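Local coordinates for protein 4-hydroxy-3-methylbut-2-enyl diphosphate reductase, apicoplast (Plasmodium falciparum, PDB 4N7B) that catalyses the last step of apicoplast isoprenoid precursor synthesis, reducing 4-hydroxy-3-methylbut-2-enyl diphosphate to isopentenyl and dimethylallyl diphosphate with an iron-sulfur cluster, at residues A[257-261]-A[262-266]; A[312-315]-A[316-320]; A[274-277]-A[278-281]. One frame throughout, in Å; residues are numbered along the deposited sequence.

From the N terminus, interaction 1 turns the chain out of strand 252-255 into helix 262-271. Interaction 3 follows, closing the turn that ends strand 273-276, and interaction 2 comes last, where strand 309-312 gives way to helix 316-329. The three lie in series, and none encloses or crosses another. All follow strands of one four-stranded parallel sheet, with 273-276 and 309-312 outermost; interaction 2 starts the helix that leaves it for the next sheet. Interactions 1 and 3 meet directly: the ring of Phe275 packs against Lys257, Ile258 and Cys265. Interaction 2 touches neither; its nearest atoms are about 5 Å from interaction 1 and about 10 Å from interaction 3.

Interaction 1 (A[257-261]-A[262-266]); sequences KIVHN and DIVCK. With SO4 (sulfate ion), chain C.
Asn261 caps the helix that begins at Asp262. Its OD1 accepts from Val264 N at 3.0 Å, in the amide plane and on a lone pair; CG anti to the backbone N (chi1 -177°) lets the amide reach the helix start. Asn261 O accepts the first i to i+4 bond, from Cys265 N at 3.1 Å, so one residue grips the helix start twice. Cys265 SG points to the preceding loop, 3.4 Å from Val259 O and 3.9 Å from Lys257 CB. Val259 CG2 meets Val264 CG1 at 3.8 Å, the two side chains crossing at about a right angle. Lys257 NZ and Asp262 OD1, 4.5 Å apart, are too distant for a salt bridge, though their opposite charges may attract.

The loop contains an inverse gamma turn centred on His260, whose CB points away from the helix. His260 ND1 donates in the ring plane to O3 of a sulfate at 2.8 Å; NE2 is hydrogen-bonded to His256, and His293 stacks on the ring. His343 NE2, Ser442 N and Asn443 N also hold the sulfate. The ion is probably from the crystallisation liquor, but its site is consistent with a pocket for the substrate's diphosphate.

Interaction 2 (A[312-315]-A[316-320]); sequences DATC and PLVNK. With F3S (Fe3-s4 cluster), chain B.
Cys315 serves as both a cluster ligand and the N-cap of helix 316-329. Its SG binds iron FE3 of the three-iron cluster at 2.3 Å, and the same sulfur accepts from Leu317 N at 3.5 Å in a nearly straight bond (N-H...S 165°). That N-H, at the positive end of the helix, would be expected to soften the charge of the thiolate.

Among the backbone hydrogen bonds, Asn319 N reaches Cys315 O at 2.8 Å and points almost straight down the carbonyl; Val318 N adds only a weak bond to the same oxygen.

Before the cap, Asp312 makes an Asx turn. Its OD1 takes two donors from Thr314: the backbone N at 2.9 Å, from above the carboxylate plane, and OG1 at 2.7 Å, on the syn lone pair. Asp312 OD2 receives a water that also donates, over a longer distance, to Asn319 OD1.

The apolar part is small. With OG1 turned to Asp312, Thr314 CG2 is left to meet Val318 CG1 at 3.9 Å, the valine roughly perpendicular to the threonine. Val318 CG2 lies 4.0 Å from cluster sulfide S4.

Trp520 packs on Cys315, Pro316 and Leu317. Arg300 of helix 297-305 pairs with Asp312, Arg236 of helix 232-247 reaches Thr314 O, and backbone bonds tie Ala313 to Tyr290 of strand 287-290 and Cys315 to Ala292.

Interaction 3 (A[274-277]-A[278-281]); sequences IFIE and DLND
Asp281 packs its CB on Ile276 CG2 at 4.3 Å, and its flat carboxylate takes a water. OD2 of Asp281 accepts at 2.7 Å from this water, which accepts in turn from Glu277 N at 3.1 Å, bridging the residue just past the strand and the short 3-10 turn. At the carboxylate of Asp278, Asn280 N comes to OD1 at 2.9 Å on the anti side, 18° out of the carboxylate plane. This makes an Asx turn: with CG roughly anti to the backbone N (chi1 -166°), OD1 lies within reach of Asn280 N. The third carboxylate, that of Glu277, is bound outside the two segments: OE1 forms a salt bridge with Lys255 and OE2 a hydrogen bond with His256 ND1, and His256 in turn bonds to His260 NE2.

No direct hydrogen bond joins 274-277 to 278-281; their direct contact is by packing. Ile276 supplies most of it. Its CG1 sits between the backbone N and the carbonyl carbon (chi1 65°), and CD1 lies beside the Asp278 backbone, 3.6 Å from Asp278 O, and 3.9 Å from Leu279 CD1. Within the turn, Asp281 N bonds to Asp278 O at 2.9 Å, closing the 3-10 segment.

The turn follows strand 273-276, an outermost strand of its sheet, whose backbone pairs with strand 252-255 alongside. Ile276 also rests on Tyr253 and Lys255 of that neighbour, while Leu279 reaches Ile299 and Ile302, so the chain leaving the sheet packs onto helix 297-305.

Interaction 1 (A[257-261]-A[262-266])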
# COMPACT_ATOMS: atom_id res chain seq x y z
N LYS A 257 1.60 -1.78 12.11
CA LYS A 257 1.11 -0.44 11.87
C LYS A 257 -0.07 -0.54 10.89
O LYS A 257 -0.01 -1.25 9.89
CB LYS A 257 2.22 0.45 11.35
CG LYS A 257 3.29 0.69 12.41
CD LYS A 257 4.37 1.64 11.92
CE LYS A 257 5.27 2.10 13.07
NZ LYS A 257 4.58 3.04 14.01
N ILE A 258 -1.15 0.14 11.22
CA ILE A 258 -2.41 -0.03 10.50
C ILE A 258 -2.29 0.36 9.02
O ILE A 258 -2.88 -0.28 8.16
CB ILE A 258 -3.52 0.75 11.21
CG1 ILE A 258 -4.83 -0.05 11.20
CG2 ILE A 258 -3.65 2.14 10.64
CD1 ILE A 258 -5.58 0.06 9.98
N VAL A 259 -1.52 1.41 8.76
CA VAL A 259 -1.08 1.75 7.41
C VAL A 259 0.32 2.33 7.56
O VAL A 259 0.73 2.73 8.65
CB VAL A 259 -2.02 2.78 6.72
CG1 VAL A 259 -3.45 2.28 6.67
CG2 VAL A 259 -1.98 4.10 7.43
N HIS A 260 1.08 2.37 6.47
CA HIS A 260 2.48 2.80 6.56
C HIS A 260 2.57 4.30 6.44
O HIS A 260 3.05 4.84 5.43
CB HIS A 260 3.32 2.12 5.48
CG HIS A 260 3.63 0.68 5.75
ND1 HIS A 260 3.89 -0.22 4.75
CD2 HIS A 260 3.71 -0.02 6.91
CE1 HIS A 260 4.13 -1.41 5.27
NE2 HIS A 260 4.02 -1.31 6.58
N ASN A 261 2.08 4.99 7.46
CA ASN A 261 2.25 6.42 7.57
C ASN A 261 2.33 6.82 9.05
O ASN A 261 1.38 6.59 9.81
CB ASN A 261 1.11 7.16 6.89
CG ASN A 261 1.30 8.66 6.92
OD1 ASN A 261 0.98 9.32 7.90
ND2 ASN A 261 1.83 9.20 5.83
N ASP A 262 3.45 7.41 9.45
CA ASP A 262 3.68 7.72 10.86
C ASP A 262 2.69 8.77 11.35
O ASP A 262 2.24 8.73 12.49
CB ASP A 262 5.13 8.18 11.08
CG ASP A 262 6.15 7.19 10.51
OD1 ASP A 262 6.20 6.05 11.04
OD2 ASP A 262 6.88 7.53 9.54
N ILE A 263 2.31 9.70 10.49
CA ILE A 263 1.37 10.74 10.90
C ILE A 263 0.02 10.16 11.28
O ILE A 263 -0.52 10.48 12.32
CB ILE A 263 1.22 11.80 9.83
CG1 ILE A 263 2.55 12.53 9.69
CG2 ILE A 263 0.09 12.77 10.19
CD1 ILE A 263 2.63 13.40 8.49
N VAL A 264 -0.52 9.28 10.44
CA VAL A 264 -1.76 8.58 10.75
C VAL A 264 -1.65 7.78 12.05
O VAL A 264 -2.53 7.85 12.91
CB VAL A 264 -2.10 7.60 9.62
CG1 VAL A 264 -3.15 6.57 10.08
CG2 VAL A 264 -2.58 8.35 8.39
N CYS A 265 -0.58 7.02 12.18
CA CYS A 265 -0.42 6.10 13.30
C CYS A 265 -0.25 6.84 14.62
O CYS A 265 -0.77 6.42 15.64
CB CYS A 265 0.79 5.21 13.06
SG CYS A 265 0.49 3.91 11.88
N LYS A 266 0.50 7.94 14.59
CA LYS A 266 0.71 8.70 15.81
C LYS A 266 -0.63 9.25 16.29
O LYS A 266 -0.90 9.30 17.49
CB LYS A 266 1.70 9.84 15.56
CG LYS A 266 1.87 10.77 16.74
CD LYS A 266 2.57 12.06 16.31
CE LYS A 266 2.65 13.08 17.45
NZ LYS A 266 3.26 14.37 17.00
S SO4 C . 2.69 0.05 1.44
O1 SO4 C . 1.97 -1.22 1.50
O2 SO4 C . 2.03 1.03 2.30
O3 SO4 C . 4.04 -0.21 1.92
O4 SO4 C . 2.78 0.59 0.08

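Interaction 2 (A[312-315]-A[316-320])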
# COMPACT_ATOMS: atom_id res chain seq x y z
N ASP A 312 -10.69 -7.80 11.17
CA ASP A 312 -9.76 -7.90 10.06
C ASP A 312 -9.91 -6.76 9.07
O ASP A 312 -10.84 -6.75 8.27
CB ASP A 312 -9.96 -9.23 9.34
CG ASP A 312 -8.90 -9.50 8.30
OD1 ASP A 312 -8.02 -8.64 8.09
OD2 ASP A 312 -8.95 -10.58 7.68
N ALA A 313 -8.96 -5.82 9.09
CA ALA A 313 -9.00 -4.66 8.20
C ALA A 313 -8.08 -4.86 7.01
O ALA A 313 -7.71 -3.90 6.33
CB ALA A 313 -8.61 -3.37 8.95
N THR A 314 -7.71 -6.12 6.76
CA THR A 314 -6.95 -6.44 5.55
C THR A 314 -7.69 -5.80 4.40
O THR A 314 -8.91 -5.93 4.29
CB THR A 314 -6.90 -7.96 5.28
OG1 THR A 314 -6.09 -8.61 6.27
CG2 THR A 314 -6.32 -8.25 3.91
N CYS A 315 -6.97 -5.11 3.54
CA CYS A 315 -7.55 -4.60 2.31
C CYS A 315 -8.11 -5.73 1.43
O CYS A 315 -7.43 -6.72 1.19
CB CYS A 315 -6.51 -3.82 1.51
SG CYS A 315 -7.26 -3.17 -0.01
N PRO A 316 -9.35 -5.58 0.94
CA PRO A 316 -9.95 -6.60 0.07
C PRO A 316 -9.07 -7.01 -1.10
O PRO A 316 -9.19 -8.15 -1.57
CB PRO A 316 -11.23 -5.92 -0.43
CG PRO A 316 -11.61 -4.96 0.71
CD PRO A 316 -10.29 -4.48 1.26
N LEU A 317 -8.21 -6.11 -1.58
CA LEU A 317 -7.40 -6.41 -2.77
C LEU A 317 -6.10 -7.08 -2.38
O LEU A 317 -5.43 -7.69 -3.22
CB LEU A 317 -7.13 -5.13 -3.60
CG LEU A 317 -8.41 -4.41 -4.08
CD1 LEU A 317 -8.07 -3.08 -4.75
CD2 LEU A 317 -9.21 -5.29 -5.04
N VAL A 318 -5.76 -7.00 -1.09
CA VAL A 318 -4.71 -7.86 -0.53
C VAL A 318 -5.33 -9.23 -0.27
O VAL A 318 -4.75 -10.26 -0.62
CB VAL A 318 -4.11 -7.28 0.77
CG1 VAL A 318 -3.28 -8.32 1.50
CG2 VAL A 318 -3.26 -6.06 0.45
N ASN A 319 -6.54 -9.26 0.30
CA ASN A 319 -7.21 -10.53 0.53
C ASN A 319 -7.38 -11.27 -0.79
O ASN A 319 -7.31 -12.50 -0.83
CB ASN A 319 -8.56 -10.32 1.19
CG ASN A 319 -9.28 -11.62 1.45
OD1 ASN A 319 -8.88 -12.40 2.32
ND2 ASN A 319 -10.35 -11.87 0.72
N LYS A 320 -7.60 -10.53 -1.86
CA LYS A 320 -7.73 -11.12 -3.18
C LYS A 320 -6.51 -11.99 -3.48
O LYS A 320 -6.64 -13.13 -3.89
CB LYS A 320 -7.84 -10.01 -4.20
CG LYS A 320 -7.81 -10.42 -5.64
CD LYS A 320 -7.78 -9.14 -6.47
CE LYS A 320 -7.99 -9.37 -7.93
NZ LYS A 320 -7.48 -8.20 -8.72
FE1 F3S B . -4.68 0.68 -0.84
FE3 F3S B . -5.57 -1.86 -0.83
FE4 F3S B . -4.06 -0.90 -2.83
S1 F3S B . -4.62 -0.75 0.82
S2 F3S B . -2.74 0.65 -1.93
S3 F3S B . -6.10 -0.28 -2.26
S4 F3S B . -3.97 -2.91 -1.94
O HOH W 1 -9.04 -10.95 5.25

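Interaction 3 (A[274-277]-A[278-281])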
# COMPACT_ATOMS: atom_id res chain seq x y z
N ILE A 274 -2.84 0.89 20.06
CA ILE A 274 -1.48 0.42 20.28
C ILE A 274 -1.12 -0.60 19.21
O ILE A 274 -1.81 -1.62 19.04
CB ILE A 274 -1.32 -0.20 21.67
CG1 ILE A 274 -1.63 0.84 22.76
CG2 ILE A 274 0.09 -0.75 21.85
CD1 ILE A 274 -1.76 0.25 24.15
N PHE A 275 -0.03 -0.33 18.49
CA PHE A 275 0.41 -1.22 17.42
C PHE A 275 1.46 -2.18 17.96
O PHE A 275 2.47 -1.77 18.53
CB PHE A 275 0.97 -0.40 16.26
CG PHE A 275 0.02 0.64 15.76
CD1 PHE A 275 0.18 1.97 16.10
CD2 PHE A 275 -1.07 0.27 14.99
CE1 PHE A 275 -0.72 2.92 15.65
CE2 PHE A 275 -1.96 1.21 14.54
CZ PHE A 275 -1.79 2.54 14.87
N ILE A 276 1.20 -3.47 17.78
CA ILE A 276 2.04 -4.49 18.38
C ILE A 276 2.51 -5.49 17.34
O ILE A 276 1.94 -5.56 16.25
CB ILE A 276 1.27 -5.24 19.50
CG1 ILE A 276 0.10 -6.02 18.92
CG2 ILE A 276 0.74 -4.24 20.53
CD1 ILE A 276 0.45 -7.42 18.43
N GLU A 277 3.56 -6.23 17.65
CA GLU A 277 4.01 -7.32 16.80
C GLU A 277 3.93 -8.64 17.55
O GLU A 277 3.85 -9.71 16.95
CB GLU A 277 5.45 -7.09 16.33
CG GLU A 277 5.63 -5.88 15.44
CD GLU A 277 4.90 -6.00 14.11
OE1 GLU A 277 4.40 -7.11 13.80
OE2 GLU A 277 4.84 -4.99 13.38
N ASP A 278 3.95 -8.55 18.88
CA ASP A 278 3.91 -9.73 19.72
C ASP A 278 2.52 -9.86 20.33
O ASP A 278 2.12 -9.03 21.15
CB ASP A 278 4.97 -9.62 20.82
CG ASP A 278 5.23 -10.94 21.52
OD1 ASP A 278 4.25 -11.67 21.80
OD2 ASP A 278 6.41 -11.25 21.78
N LEU A 279 1.79 -10.89 19.92
CA LEU A 279 0.42 -11.08 20.39
C LEU A 279 0.31 -11.34 21.89
O LEU A 279 -0.79 -11.28 22.45
CB LEU A 279 -0.26 -12.20 19.60
CG LEU A 279 -1.06 -11.69 18.40
CD1 LEU A 279 -0.11 -11.15 17.33
CD2 LEU A 279 -1.97 -12.78 17.85
N ASN A 280 1.43 -11.63 22.54
CA ASN A 280 1.44 -11.76 24.00
C ASN A 280 1.26 -10.42 24.68
O ASN A 280 0.89 -10.35 25.86
CB ASN A 280 2.74 -12.38 24.48
CG ASN A 280 2.80 -13.87 24.25
OD1 ASN A 280 1.76 -14.52 24.06
ND2 ASN A 280 4.00 -14.42 24.26
N ASP A 281 1.53 -9.35 23.93
CA ASP A 281 1.31 -8.00 24.42
C ASP A 281 -0.18 -7.71 24.41
O ASP A 281 -0.62 -6.66 24.86
CB ASP A 281 2.04 -6.98 23.54
CG ASP A 281 3.54 -7.07 23.66
OD1 ASP A 281 4.03 -8.00 24.34
OD2 ASP A 281 4.24 -6.22 23.07
O HOH W 2 4.74 -5.79 20.45